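Local coordinates for cell wall surface anchor protein (Streptococcus agalactiae, PDB 4Z1P) that probably serves as a cell-wall-attached adhesin of the antigen I/II family on the streptococcal surface, at residues G211-A216 with S293-A298; I249-G254 with A288-S293; D221-K226 with F319-K324. All coordinates share one frame; numbering follows the deposited sequence.

How the contacts relate
All three contacts lie at one end of the antigen I/II C-terminal domain, where loops join its two antiparallel sheets. Contact 1 is centred about 11 Å from each of the others, which are about 16 Å apart. Along the chain, contact 2 is nested inside the loops closed by the other two, whose own segments alternate. Contact 1 continues from strands 204-210 and 298-306 of the four-stranded sheet; contact 3 belongs to strands 225-230, 311-320 and 323-333 of the five-stranded one. S294 OG with T250 N (a probable hydrogen bond) and F296 against I249 join contacts 1 and 2, Y225 OH joins 1 and 3, and the R292-D221 salt bridge 2 and 3, knitting these loops together.

Contact 1 (G211-A216 with S293-A298); sequences GWVVPA and SSAFGA
A single antiparallel beta bridge, V214 with F296, prolongs the pairing of strands 204-210 and 298-306 of the four-stranded sheet into the loops at its end. The pair is a hydrogen-bonded one: V214 N gives to F296 O at 2.8 Å, and F296 N gives back to V214 O at 2.9 Å. A295 CA also comes within 3.0 Å of V214 O, a CA-H...O contact beside the second bond. Nearer the sheet, G211 N reaches A298 O only through a weak bond, bent to 126° at the hydrogen. Between these points G297 comes within 4.5 Å of V213, measured CA to CA.

Apolar contact across the pair is slight. V213 places CG1 anti to its own backbone N (chi1 179°), beside the carbonyl carbon, and this branch meets the methyl of A295. The F296 ring turns instead to the interior, edge-to-face with Y225 and with F282, and packs on helix 284-287. Beyond the bridge the loops remain close, with R218 NH1 bonded to both P215 O and S294 O. S294 OG donates to A295 O, in the carbonyl plane and on a lone pair, while the A216 methyl carbon CB lies 3.4 Å from S293 O.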
ATOM      1  N   GLY A 211       8.877 -18.091  -0.541  1.00 19.31           N
ATOM      2  CA  GLY A 211       8.047 -16.925  -0.894  1.00 19.42           C
ATOM      3  C   GLY A 211       7.481 -16.159   0.270  1.00 19.02           C
ATOM      4  O   GLY A 211       7.357 -16.658   1.399  1.00 17.95           O
ATOM      5  N   TRP A 212       7.089 -14.920  -0.003  1.00 19.24           N
ATOM      6  CA  TRP A 212       6.468 -14.122   1.078  1.00 19.92           C
ATOM      7  C   TRP A 212       5.044 -14.546   1.269  1.00 18.46           C
ATOM      8  O   TRP A 212       4.343 -14.879   0.280  1.00 19.53           O
ATOM      9  CB  TRP A 212       6.451 -12.662   0.674  1.00 20.88           C
ATOM     10  CG  TRP A 212       5.923 -11.747   1.692  1.00 21.61           C
ATOM     11  CD1 TRP A 212       6.362 -11.600   2.968  1.00 23.16           C
ATOM     12  CD2 TRP A 212       4.916 -10.758   1.487  1.00 21.39           C
ATOM     13  NE1 TRP A 212       5.651 -10.584   3.605  1.00 23.19           N
ATOM     14  CE2 TRP A 212       4.776 -10.036   2.704  1.00 21.62           C
ATOM     15  CE3 TRP A 212       4.121 -10.420   0.412  1.00 19.95           C
ATOM     16  CZ2 TRP A 212       3.856  -9.049   2.862  1.00 20.65           C
ATOM     17  CZ3 TRP A 212       3.194  -9.431   0.570  1.00 20.77           C
ATOM     18  CH2 TRP A 212       3.056  -8.762   1.775  1.00 20.37           C
ATOM     19  N   VAL A 213       4.586 -14.535   2.515  1.00 18.71           N
ATOM     20  CA  VAL A 213       3.197 -14.800   2.769  1.00 20.61           C
ATOM     21  C   VAL A 213       2.385 -13.480   2.667  1.00 20.55           C
ATOM     22  O   VAL A 213       2.502 -12.556   3.548  1.00 20.28           O
ATOM     23  CB  VAL A 213       2.945 -15.507   4.135  1.00 22.41           C
ATOM     24  CG1 VAL A 213       1.440 -15.739   4.373  1.00 21.44           C
ATOM     25  CG2 VAL A 213       3.689 -16.833   4.230  1.00 23.43           C
ATOM     26  N   VAL A 214       1.559 -13.396   1.623  1.00 20.13           N
ATOM     27  CA  VAL A 214       0.658 -12.267   1.463  1.00 20.90           C
ATOM     28  C   VAL A 214      -0.371 -12.428   2.585  1.00 23.53           C
ATOM     29  O   VAL A 214      -1.054 -13.472   2.669  1.00 25.84           O
ATOM     30  CB  VAL A 214       0.013 -12.242   0.100  1.00 22.66           C
ATOM     31  CG1 VAL A 214      -0.826 -10.997  -0.042  1.00 23.11           C
ATOM     32  CG2 VAL A 214       1.052 -12.222  -1.021  1.00 20.90           C
ATOM     33  N   PRO A 215      -0.462 -11.443   3.479  1.00 21.72           N
ATOM     34  CA  PRO A 215      -1.373 -11.639   4.626  1.00 19.84           C
ATOM     35  C   PRO A 215      -2.864 -11.449   4.300  1.00 21.65           C
ATOM     36  O   PRO A 215      -3.278 -10.748   3.343  1.00 19.82           O
ATOM     37  CB  PRO A 215      -0.889 -10.563   5.624  1.00 19.81           C
ATOM     38  CG  PRO A 215      -0.539  -9.412   4.718  1.00 20.93           C
ATOM     39  CD  PRO A 215       0.089 -10.062   3.468  1.00 20.86           C
ATOM     40  N   ALA A 216      -3.686 -12.100   5.117  1.00 20.88           N
ATOM     41  CA  ALA A 216      -5.117 -11.853   5.179  1.00 22.41           C
ATOM     42  C   ALA A 216      -5.306 -10.371   5.564  1.00 23.39           C
ATOM     43  O   ALA A 216      -4.395  -9.768   6.145  1.00 24.50           O
ATOM     44  CB  ALA A 216      -5.737 -12.737   6.274  1.00 21.58           C
ATOM     45  N   SER A 293      -9.426 -12.090   2.479  1.00 25.63           N
ATOM     46  CA  SER A 293      -9.385 -12.570   3.829  1.00 27.84           C
ATOM     47  C   SER A 293      -8.485 -13.808   3.961  1.00 27.48           C
ATOM     48  O   SER A 293      -8.423 -14.353   5.040  1.00 25.23           O
ATOM     49  CB  SER A 293     -10.769 -12.969   4.314  1.00 28.05           C
ATOM     50  OG  SER A 293     -11.139 -14.169   3.628  1.00 29.34           O
ATOM     51  N   SER A 294      -7.812 -14.230   2.904  1.00 23.31           N
ATOM     52  CA  SER A 294      -6.903 -15.359   3.020  1.00 22.63           C
ATOM     53  C   SER A 294      -5.458 -14.988   2.872  1.00 20.72           C
ATOM     54  O   SER A 294      -5.096 -14.287   1.922  1.00 19.24           O
ATOM     55  CB  SER A 294      -7.213 -16.399   1.936  1.00 22.25           C
ATOM     56  OG  SER A 294      -6.356 -17.536   2.054  1.00 23.97           O
ATOM     57  N   ALA A 295      -4.599 -15.551   3.723  1.00 20.29           N
ATOM     58  CA  ALA A 295      -3.168 -15.515   3.450  1.00 20.41           C
ATOM     59  C   ALA A 295      -2.878 -16.281   2.166  1.00 19.74           C
ATOM     60  O   ALA A 295      -3.691 -17.091   1.687  1.00 19.86           O
ATOM     61  CB  ALA A 295      -2.394 -16.078   4.605  1.00 22.16           C
ATOM     62  N   PHE A 296      -1.735 -16.038   1.591  1.00 18.53           N
ATOM     63  CA  PHE A 296      -1.325 -16.807   0.414  1.00 19.90           C
ATOM     64  C   PHE A 296       0.149 -16.773   0.271  1.00 21.14           C
ATOM     65  O   PHE A 296       0.797 -15.704   0.336  1.00 19.01           O
ATOM     66  CB  PHE A 296      -1.909 -16.246  -0.855  1.00 21.26           C
ATOM     67  CG  PHE A 296      -1.289 -16.823  -2.087  1.00 21.37           C
ATOM     68  CD1 PHE A 296      -1.696 -18.060  -2.555  1.00 24.29           C
ATOM     69  CD2 PHE A 296      -0.270 -16.173  -2.738  1.00 21.57           C
ATOM     70  CE1 PHE A 296      -1.087 -18.628  -3.656  1.00 24.35           C
ATOM     71  CE2 PHE A 296       0.302 -16.709  -3.876  1.00 22.87           C
ATOM     72  CZ  PHE A 296      -0.072 -17.964  -4.309  1.00 24.78           C
ATOM     73  N   GLY A 297       0.724 -17.944   0.082  1.00 19.64           N
ATOM     74  CA  GLY A 297       2.088 -17.959  -0.268  1.00 18.80           C
ATOM     75  C   GLY A 297       2.520 -19.347  -0.755  1.00 18.37           C
ATOM     76  O   GLY A 297       1.831 -20.344  -0.558  1.00 17.46           O
ATOM     77  N   ALA A 298       3.707 -19.379  -1.349  1.00 19.62           N
ATOM     78  CA  ALA A 298       4.298 -20.634  -1.780  1.00 18.14           C
ATOM     79  C   ALA A 298       5.794 -20.663  -1.603  1.00 19.06           C
ATOM     80  O   ALA A 298       6.490 -19.605  -1.618  1.00 17.41           O
ATOM     81  CB  ALA A 298       3.949 -20.883  -3.226  1.00 19.35           C
TER

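Contact 2 (I249-G254 with A288-S293); sequences ITLKDG and AQVSRS
K252 starts with CG anti to its carbonyl carbon (chi1 -71°) and then runs fully extended, which lays the chain across the backbone of A288-V290 and delivers NZ to A288 O. The terminal bond, K252 NZ to A288 O, measures 3.0 Å and meets the acceptor nearly along the C=O axis, with a C=O...N angle of 168°. On the way, K252 CG passes 3.5 Å from Q289 O, and K252 CE lies about equally far from A288 O and V290 O, both on the same side of it. The same lysine also binds through its backbone: K252 N gives to Q289 O at 2.8 Å. One residue thus holds two successive carbonyls just beyond helix 284-287. NZ has in addition a long, weak ion pair with D221.

A third bond runs from S291 N to T250 O at 3.0 Å. Together with the K252 N bond it flanks the single backbone bridge between L251 and V290, whose CA atoms are 4.3 Å apart. The bridge lies where strand 249-250 passes into a type I beta turn, L251 to G254, closed by G254 N on L251 O; this turn leads back to strand 256-257, making a short beta hairpin that the loop after helix 284-287 crosses.

Beside the bridge V290 CG1 comes 4.0 Å from I249 CG2, the two branches crossing at a slant, and both side chains also touch F296; V290 CG2 meets L251 CD2. Two further contacts of L251 are carbon to oxygen: L251 CB rests 3.4 Å from Q289 O, and L251 CD1 faces Q289 OE1. The amide nitrogen of Q289 is bonded to D285 O. S291 OG and S293 OG share a hydrogen bond of 2.7 Å.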
ATOM      1  N   ILE A 249      -4.964 -21.828   1.712  1.00 24.92           N
ATOM      2  CA  ILE A 249      -5.436 -20.758   0.851  1.00 25.60           C
ATOM      3  C   ILE A 249      -6.938 -20.902   0.652  1.00 26.42           C
ATOM      4  O   ILE A 249      -7.424 -21.964   0.235  1.00 28.53           O
ATOM      5  CB  ILE A 249      -4.742 -20.845  -0.492  1.00 24.37           C
ATOM      6  CG1 ILE A 249      -3.216 -20.779  -0.320  1.00 24.48           C
ATOM      7  CG2 ILE A 249      -5.243 -19.747  -1.415  1.00 25.91           C
ATOM      8  CD1 ILE A 249      -2.426 -21.210  -1.559  1.00 23.45           C
ATOM      9  N   THR A 250      -7.693 -19.855   0.956  1.00 26.52           N
ATOM     10  CA  THR A 250      -9.131 -19.846   0.636  1.00 25.52           C
ATOM     11  C   THR A 250      -9.422 -18.935  -0.549  1.00 27.93           C
ATOM     12  O   THR A 250      -8.946 -17.764  -0.619  1.00 27.58           O
ATOM     13  CB  THR A 250      -9.940 -19.454   1.889  1.00 27.43           C
ATOM     14  OG1 THR A 250      -9.656 -20.398   2.919  1.00 28.91           O
ATOM     15  CG2 THR A 250     -11.482 -19.399   1.629  1.00 28.79           C
ATOM     16  N   LEU A 251     -10.223 -19.432  -1.481  1.00 26.15           N
ATOM     17  CA  LEU A 251     -10.554 -18.687  -2.666  1.00 27.94           C
ATOM     18  C   LEU A 251     -11.813 -17.881  -2.363  1.00 28.24           C
ATOM     19  O   LEU A 251     -12.446 -18.027  -1.300  1.00 29.93           O
ATOM     20  CB  LEU A 251     -10.762 -19.610  -3.886  1.00 29.37           C
ATOM     21  CG  LEU A 251      -9.622 -20.572  -4.251  1.00 32.65           C
ATOM     22  CD1 LEU A 251      -9.772 -21.327  -5.584  1.00 33.95           C
ATOM     23  CD2 LEU A 251      -8.266 -19.869  -4.204  1.00 34.06           C
ATOM     24  N   LYS A 252     -12.197 -17.065  -3.314  1.00 31.34           N
ATOM     25  CA  LYS A 252     -13.422 -16.236  -3.163  1.00 32.82           C
ATOM     26  C   LYS A 252     -14.742 -17.045  -3.095  1.00 34.45           C
ATOM     27  O   LYS A 252     -15.633 -16.665  -2.358  1.00 35.89           O
ATOM     28  CB  LYS A 252     -13.469 -15.152  -4.266  1.00 31.77           C
ATOM     29  CG  LYS A 252     -12.411 -14.099  -4.023  1.00 31.29           C
ATOM     30  CD  LYS A 252     -12.317 -13.054  -5.119  1.00 35.46           C
ATOM     31  CE  LYS A 252     -11.307 -11.993  -4.740  1.00 38.48           C
ATOM     32  NZ  LYS A 252     -11.025 -11.108  -5.910  1.00 43.03           N
ATOM     33  N   ASP A 253     -14.841 -18.162  -3.813  1.00 36.52           N
ATOM     34  CA  ASP A 253     -16.018 -19.040  -3.708  1.00 40.26           C
ATOM     35  C   ASP A 253     -16.055 -19.877  -2.402  1.00 44.23           C
ATOM     36  O   ASP A 253     -16.994 -20.650  -2.213  1.00 44.73           O
ATOM     37  CB  ASP A 253     -16.092 -19.966  -4.918  1.00 39.99           C
ATOM     38  CG  ASP A 253     -14.973 -20.982  -4.940  1.00 44.08           C
ATOM     39  OD1 ASP A 253     -14.170 -21.000  -3.991  1.00 43.29           O
ATOM     40  OD2 ASP A 253     -14.859 -21.737  -5.918  1.00 53.47           O
ATOM     41  N   GLY A 254     -15.043 -19.732  -1.527  1.00 37.77           N
ATOM     42  CA  GLY A 254     -14.936 -20.510  -0.292  1.00 35.97           C
ATOM     43  C   GLY A 254     -14.082 -21.789  -0.362  1.00 33.86           C
ATOM     44  O   GLY A 254     -13.787 -22.379   0.652  1.00 32.56           O
ATOM     45  N   ALA A 288      -6.192 -13.872  -8.864  1.00 23.05           N
ATOM     46  CA  ALA A 288      -7.452 -13.094  -8.778  1.00 27.48           C
ATOM     47  C   ALA A 288      -8.519 -13.796  -7.917  1.00 31.07           C
ATOM     48  O   ALA A 288      -9.382 -13.140  -7.350  1.00 32.10           O
ATOM     49  CB  ALA A 288      -7.981 -12.852 -10.188  1.00 27.77           C
ATOM     50  N   GLN A 289      -8.457 -15.133  -7.816  1.00 27.98           N
ATOM     51  CA  GLN A 289      -9.452 -15.878  -7.068  1.00 27.32           C
ATOM     52  C   GLN A 289      -9.132 -15.990  -5.633  1.00 25.34           C
ATOM     53  O   GLN A 289     -10.005 -16.460  -4.868  1.00 27.56           O
ATOM     54  CB  GLN A 289      -9.623 -17.316  -7.591  1.00 30.50           C
ATOM     55  CG  GLN A 289     -10.168 -17.452  -9.001  1.00 35.43           C
ATOM     56  CD  GLN A 289      -9.848 -18.828  -9.568  1.00 38.54           C
ATOM     57  OE1 GLN A 289     -10.376 -19.829  -9.080  1.00 40.88           O
ATOM     58  NE2 GLN A 289      -8.962 -18.888 -10.565  1.00 36.08           N
ATOM     59  N   VAL A 290      -7.931 -15.597  -5.196  1.00 22.62           N
ATOM     60  CA  VAL A 290      -7.667 -15.680  -3.743  1.00 23.20           C
ATOM     61  C   VAL A 290      -8.465 -14.640  -2.956  1.00 24.86           C
ATOM     62  O   VAL A 290      -8.469 -13.452  -3.326  1.00 25.04           O
ATOM     63  CB  VAL A 290      -6.159 -15.548  -3.412  1.00 24.35           C
ATOM     64  CG1 VAL A 290      -5.900 -15.824  -1.904  1.00 27.41           C
ATOM     65  CG2 VAL A 290      -5.377 -16.547  -4.277  1.00 23.84           C
ATOM     66  N   SER A 291      -9.146 -15.079  -1.898  1.00 21.35           N
ATOM     67  CA  SER A 291      -9.863 -14.134  -1.052  1.00 24.42           C
ATOM     68  C   SER A 291      -8.962 -13.134  -0.359  1.00 23.58           C
ATOM     69  O   SER A 291      -7.903 -13.511   0.148  1.00 21.35           O
ATOM     70  CB  SER A 291     -10.605 -14.896  -0.001  1.00 23.45           C
ATOM     71  OG  SER A 291     -11.207 -14.019   0.915  1.00 24.45           O
ATOM     72  N   ARG A 292      -9.398 -11.876  -0.202  1.00 23.62           N
ATOM     73  CA  ARG A 292      -8.588 -10.905   0.555  1.00 24.77           C
ATOM     74  C   ARG A 292      -8.487 -11.272   2.023  1.00 25.44           C
ATOM     75  O   ARG A 292      -7.591 -10.817   2.737  1.00 28.36           O
ATOM     76  CB  ARG A 292      -9.187  -9.489   0.485  1.00 23.37           C
ATOM     77  CG  ARG A 292      -9.018  -8.934  -0.895  1.00 23.02           C
ATOM     78  CD  ARG A 292      -9.317  -7.473  -0.896  1.00 20.67           C
ATOM     79  NE  ARG A 292      -9.240  -6.950  -2.223  1.00 19.74           N
ATOM     80  CZ  ARG A 292      -9.576  -5.691  -2.490  1.00 23.22           C
ATOM     81  NH1 ARG A 292      -9.998  -4.899  -1.492  1.00 21.89           N
ATOM     82  NH2 ARG A 292      -9.480  -5.230  -3.712  1.00 23.99           N
ATOM     83  N   SER A 293      -9.426 -12.090   2.479  1.00 25.63           N
ATOM     84  CA  SER A 293      -9.385 -12.570   3.829  1.00 27.84           C
ATOM     85  C   SER A 293      -8.485 -13.808   3.961  1.00 27.48           C
ATOM     86  O   SER A 293      -8.423 -14.353   5.040  1.00 25.23           O
ATOM     87  CB  SER A 293     -10.769 -12.969   4.314  1.00 28.05           C
ATOM     88  OG  SER A 293     -11.139 -14.169   3.628  1.00 29.34           O
TER

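Contact 3 (D221-K226 with F319-K324); sequences DLFEYK and FVNGNK
N321 OD1 accepts two backbone N-H groups, from F223 N at 2.8 Å and from E224 N at 3.2 Å, both approaching from the same face of the amide plane. The other end of the amide donates, N321 ND2 reaching D221 O at 2.9 Å and nearly in its own amide plane. Three bonds to D221-E224 therefore fix the rotation of this buried group, and the F223 ring stacks upon it with the planes 18° apart. The closest approach of the stack is F223 CE2 to N321 CG, 3.3 Å, and N321 CA adds a CH-pi contact over the ring face. F223 reaches this place because its CG sits between the backbone N and the carbonyl carbon (chi1 66°).

N321 and G322 form the corners of a type I' beta turn, V320 to N323, the tight hairpin between strands 311-320 and 323-333. E224 grips the turn from the neighbouring segment: its backbone O accepts N321 N, and its extended side chain takes G322 N on OE1 at 2.8 Å. The E224 carboxylate also runs alongside F319, CD lying 3.6 Å from F319 CB. Beyond it, K226 N gives to F319 O and F319 N to K226 O, both at 2.9 Å, the hydrogen-bonded pair next to the non-hydrogen-bonded pair Y225-V320.

L222 CD2 and V320 CG2 meet on the inward side, 3.8 Å apart, where L222 and Y225 also pack against helix 284-287. N27, in the loop between strands 8-11 and 29-36, bonds to N321 O and N323 ND2. In the five-stranded sheet, strand 225-230 lies between strands 277-282 and 311-320, and strand 323-333, the second arm of the hairpin, is the outermost strand on that side.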
ATOM      1  N   ASP A 221      -6.060  -6.932  -4.374  1.00 21.01           N
ATOM      2  CA  ASP A 221      -5.933  -8.278  -4.920  1.00 24.96           C
ATOM      3  C   ASP A 221      -4.581  -8.538  -5.546  1.00 23.86           C
ATOM      4  O   ASP A 221      -3.860  -7.593  -6.027  1.00 20.41           O
ATOM      5  CB  ASP A 221      -7.025  -8.488  -5.954  1.00 26.96           C
ATOM      6  CG  ASP A 221      -8.405  -8.257  -5.351  1.00 31.65           C
ATOM      7  OD1 ASP A 221      -8.694  -8.768  -4.233  1.00 35.91           O
ATOM      8  OD2 ASP A 221      -9.171  -7.500  -5.948  1.00 40.71           O
ATOM      9  N   LEU A 222      -4.236  -9.816  -5.563  1.00 23.88           N
ATOM     10  CA  LEU A 222      -2.981 -10.240  -6.144  1.00 24.34           C
ATOM     11  C   LEU A 222      -3.111 -10.350  -7.622  1.00 23.16           C
ATOM     12  O   LEU A 222      -4.082 -10.943  -8.119  1.00 21.56           O
ATOM     13  CB  LEU A 222      -2.594 -11.598  -5.613  1.00 24.47           C
ATOM     14  CG  LEU A 222      -2.144 -11.595  -4.172  1.00 26.03           C
ATOM     15  CD1 LEU A 222      -1.833 -13.036  -3.777  1.00 29.17           C
ATOM     16  CD2 LEU A 222      -0.889 -10.723  -4.028  1.00 25.59           C
ATOM     17  N   PHE A 223      -2.120  -9.814  -8.314  1.00 24.19           N
ATOM     18  CA  PHE A 223      -1.956 -10.077  -9.736  1.00 22.87           C
ATOM     19  C   PHE A 223      -0.580 -10.583 -10.198  1.00 23.07           C
ATOM     20  O   PHE A 223      -0.468 -11.054 -11.312  1.00 19.27           O
ATOM     21  CB  PHE A 223      -2.362  -8.858 -10.516  1.00 24.69           C
ATOM     22  CG  PHE A 223      -1.482  -7.676 -10.304  1.00 24.65           C
ATOM     23  CD1 PHE A 223      -0.349  -7.503 -11.086  1.00 26.00           C
ATOM     24  CD2 PHE A 223      -1.823  -6.717  -9.374  1.00 25.84           C
ATOM     25  CE1 PHE A 223       0.479  -6.409 -10.903  1.00 28.61           C
ATOM     26  CE2 PHE A 223      -0.994  -5.605  -9.167  1.00 27.67           C
ATOM     27  CZ  PHE A 223       0.154  -5.453  -9.939  1.00 26.23           C
ATOM     28  N   GLU A 224       0.458 -10.473  -9.360  1.00 21.30           N
ATOM     29  CA  GLU A 224       1.768 -10.972  -9.680  1.00 20.64           C
ATOM     30  C   GLU A 224       2.345 -11.597  -8.439  1.00 21.49           C
ATOM     31  O   GLU A 224       2.321 -10.989  -7.391  1.00 17.56           O
ATOM     32  CB  GLU A 224       2.688  -9.861 -10.148  1.00 21.52           C
ATOM     33  CG  GLU A 224       4.145 -10.252 -10.286  1.00 23.94           C
ATOM     34  CD  GLU A 224       5.011  -9.155 -10.854  1.00 25.88           C
ATOM     35  OE1 GLU A 224       4.883  -8.018 -10.386  1.00 26.91           O
ATOM     36  OE2 GLU A 224       5.838  -9.419 -11.763  1.00 29.09           O
ATOM     37  N   TYR A 225       2.834 -12.837  -8.563  1.00 19.25           N
ATOM     38  CA  TYR A 225       3.558 -13.488  -7.487  1.00 18.86           C
ATOM     39  C   TYR A 225       4.564 -14.385  -8.188  1.00 19.81           C
ATOM     40  O   TYR A 225       4.201 -15.402  -8.760  1.00 20.76           O
ATOM     41  CB  TYR A 225       2.582 -14.216  -6.555  1.00 18.07           C
ATOM     42  CG  TYR A 225       3.175 -14.836  -5.297  1.00 18.04           C
ATOM     43  CD1 TYR A 225       4.009 -15.981  -5.347  1.00 17.99           C
ATOM     44  CD2 TYR A 225       2.916 -14.291  -4.050  1.00 18.76           C
ATOM     45  CE1 TYR A 225       4.536 -16.509  -4.182  1.00 15.92           C
ATOM     46  CE2 TYR A 225       3.416 -14.820  -2.889  1.00 16.67           C
ATOM     47  CZ  TYR A 225       4.231 -15.960  -2.969  1.00 17.69           C
ATOM     48  OH  TYR A 225       4.762 -16.477  -1.787  1.00 16.51           O
ATOM     49  N   LYS A 226       5.833 -13.994  -8.228  1.00 22.38           N
ATOM     50  CA  LYS A 226       6.744 -14.773  -9.025  1.00 22.10           C
ATOM     51  C   LYS A 226       8.140 -14.735  -8.533  1.00 23.79           C
ATOM     52  O   LYS A 226       8.522 -13.815  -7.824  1.00 21.64           O
ATOM     53  CB  LYS A 226       6.667 -14.315 -10.462  1.00 25.71           C
ATOM     54  CG  LYS A 226       7.550 -13.195 -10.828  1.00 25.00           C
ATOM     55  CD  LYS A 226       7.501 -12.962 -12.341  1.00 27.18           C
ATOM     56  CE  LYS A 226       8.208 -11.665 -12.614  1.00 28.98           C
ATOM     57  NZ  LYS A 226       8.184 -11.240 -14.029  1.00 32.93           N
ATOM     58  N   PHE A 319       8.838 -11.047  -6.983  1.00 22.55           N
ATOM     59  CA  PHE A 319       7.953  -9.937  -7.338  1.00 22.19           C
ATOM     60  C   PHE A 319       6.554 -10.234  -6.835  1.00 22.27           C
ATOM     61  O   PHE A 319       6.000 -11.307  -7.121  1.00 20.93           O
ATOM     62  CB  PHE A 319       7.885  -9.742  -8.850  1.00 25.18           C
ATOM     63  CG  PHE A 319       9.193  -9.385  -9.478  1.00 27.21           C
ATOM     64  CD1 PHE A 319      10.176 -10.354  -9.657  1.00 25.96           C
ATOM     65  CD2 PHE A 319       9.434  -8.089  -9.910  1.00 28.17           C
ATOM     66  CE1 PHE A 319      11.385 -10.034 -10.245  1.00 25.96           C
ATOM     67  CE2 PHE A 319      10.649  -7.744 -10.468  1.00 28.48           C
ATOM     68  CZ  PHE A 319      11.625  -8.734 -10.660  1.00 30.80           C
ATOM     69  N   VAL A 320       5.959  -9.287  -6.115  1.00 20.18           N
ATOM     70  CA  VAL A 320       4.555  -9.369  -5.762  1.00 19.37           C
ATOM     71  C   VAL A 320       3.926  -7.989  -6.074  1.00 21.10           C
ATOM     72  O   VAL A 320       4.409  -6.975  -5.590  1.00 18.24           O
ATOM     73  CB  VAL A 320       4.332  -9.810  -4.311  1.00 19.27           C
ATOM     74  CG1 VAL A 320       5.079  -8.939  -3.306  1.00 20.73           C
ATOM     75  CG2 VAL A 320       2.849  -9.823  -3.959  1.00 20.06           C
ATOM     76  N   ASN A 321       2.932  -8.000  -6.970  1.00 20.46           N
ATOM     77  CA  ASN A 321       2.235  -6.810  -7.455  1.00 22.24           C
ATOM     78  C   ASN A 321       3.206  -5.699  -7.733  1.00 22.84           C
ATOM     79  O   ASN A 321       2.989  -4.566  -7.346  1.00 25.76           O
ATOM     80  CB  ASN A 321       1.178  -6.381  -6.434  1.00 20.85           C
ATOM     81  CG  ASN A 321      -0.052  -7.243  -6.470  1.00 22.44           C
ATOM     82  OD1 ASN A 321      -0.068  -8.407  -7.005  1.00 22.09           O
ATOM     83  ND2 ASN A 321      -1.104  -6.720  -5.861  1.00 20.62           N
ATOM     84  N   GLY A 322       4.274  -6.042  -8.434  1.00 21.86           N
ATOM     85  CA  GLY A 322       5.241  -5.090  -8.934  1.00 23.12           C
ATOM     86  C   GLY A 322       6.313  -4.715  -7.961  1.00 22.55           C
ATOM     87  O   GLY A 322       7.194  -3.954  -8.313  1.00 26.61           O
ATOM     88  N   ASN A 323       6.263  -5.238  -6.735  1.00 20.06           N
ATOM     89  CA  ASN A 323       7.244  -4.930  -5.723  1.00 20.72           C
ATOM     90  C   ASN A 323       8.345  -6.010  -5.737  1.00 21.67           C
ATOM     91  O   ASN A 323       8.025  -7.169  -5.546  1.00 20.04           O
ATOM     92  CB  ASN A 323       6.605  -4.964  -4.355  1.00 20.04           C
ATOM     93  CG  ASN A 323       5.582  -3.877  -4.193  1.00 20.69           C
ATOM     94  OD1 ASN A 323       5.942  -2.714  -3.901  1.00 20.82           O
ATOM     95  ND2 ASN A 323       4.325  -4.202  -4.507  1.00 20.01           N
ATOM     96  N   LYS A 324       9.594  -5.606  -5.994  1.00 22.13           N
ATOM     97  CA  LYS A 324      10.726  -6.525  -6.153  1.00 22.50           C
ATOM     98  C   LYS A 324      11.520  -6.579  -4.892  1.00 22.54           C
ATOM     99  O   LYS A 324      11.863  -5.542  -4.326  1.00 23.71           O
ATOM    100  CB  LYS A 324      11.657  -6.056  -7.297  1.00 23.65           C
ATOM    101  CG  LYS A 324      12.876  -6.974  -7.532  1.00 25.48           C
ATOM    102  CD  LYS A 324      13.694  -6.452  -8.712  1.00 28.01           C
ATOM    103  CE  LYS A 324      15.099  -6.927  -8.613  1.00 29.12           C
ATOM    104  NZ  LYS A 324      15.801  -6.707  -9.920  1.00 30.86           N
TER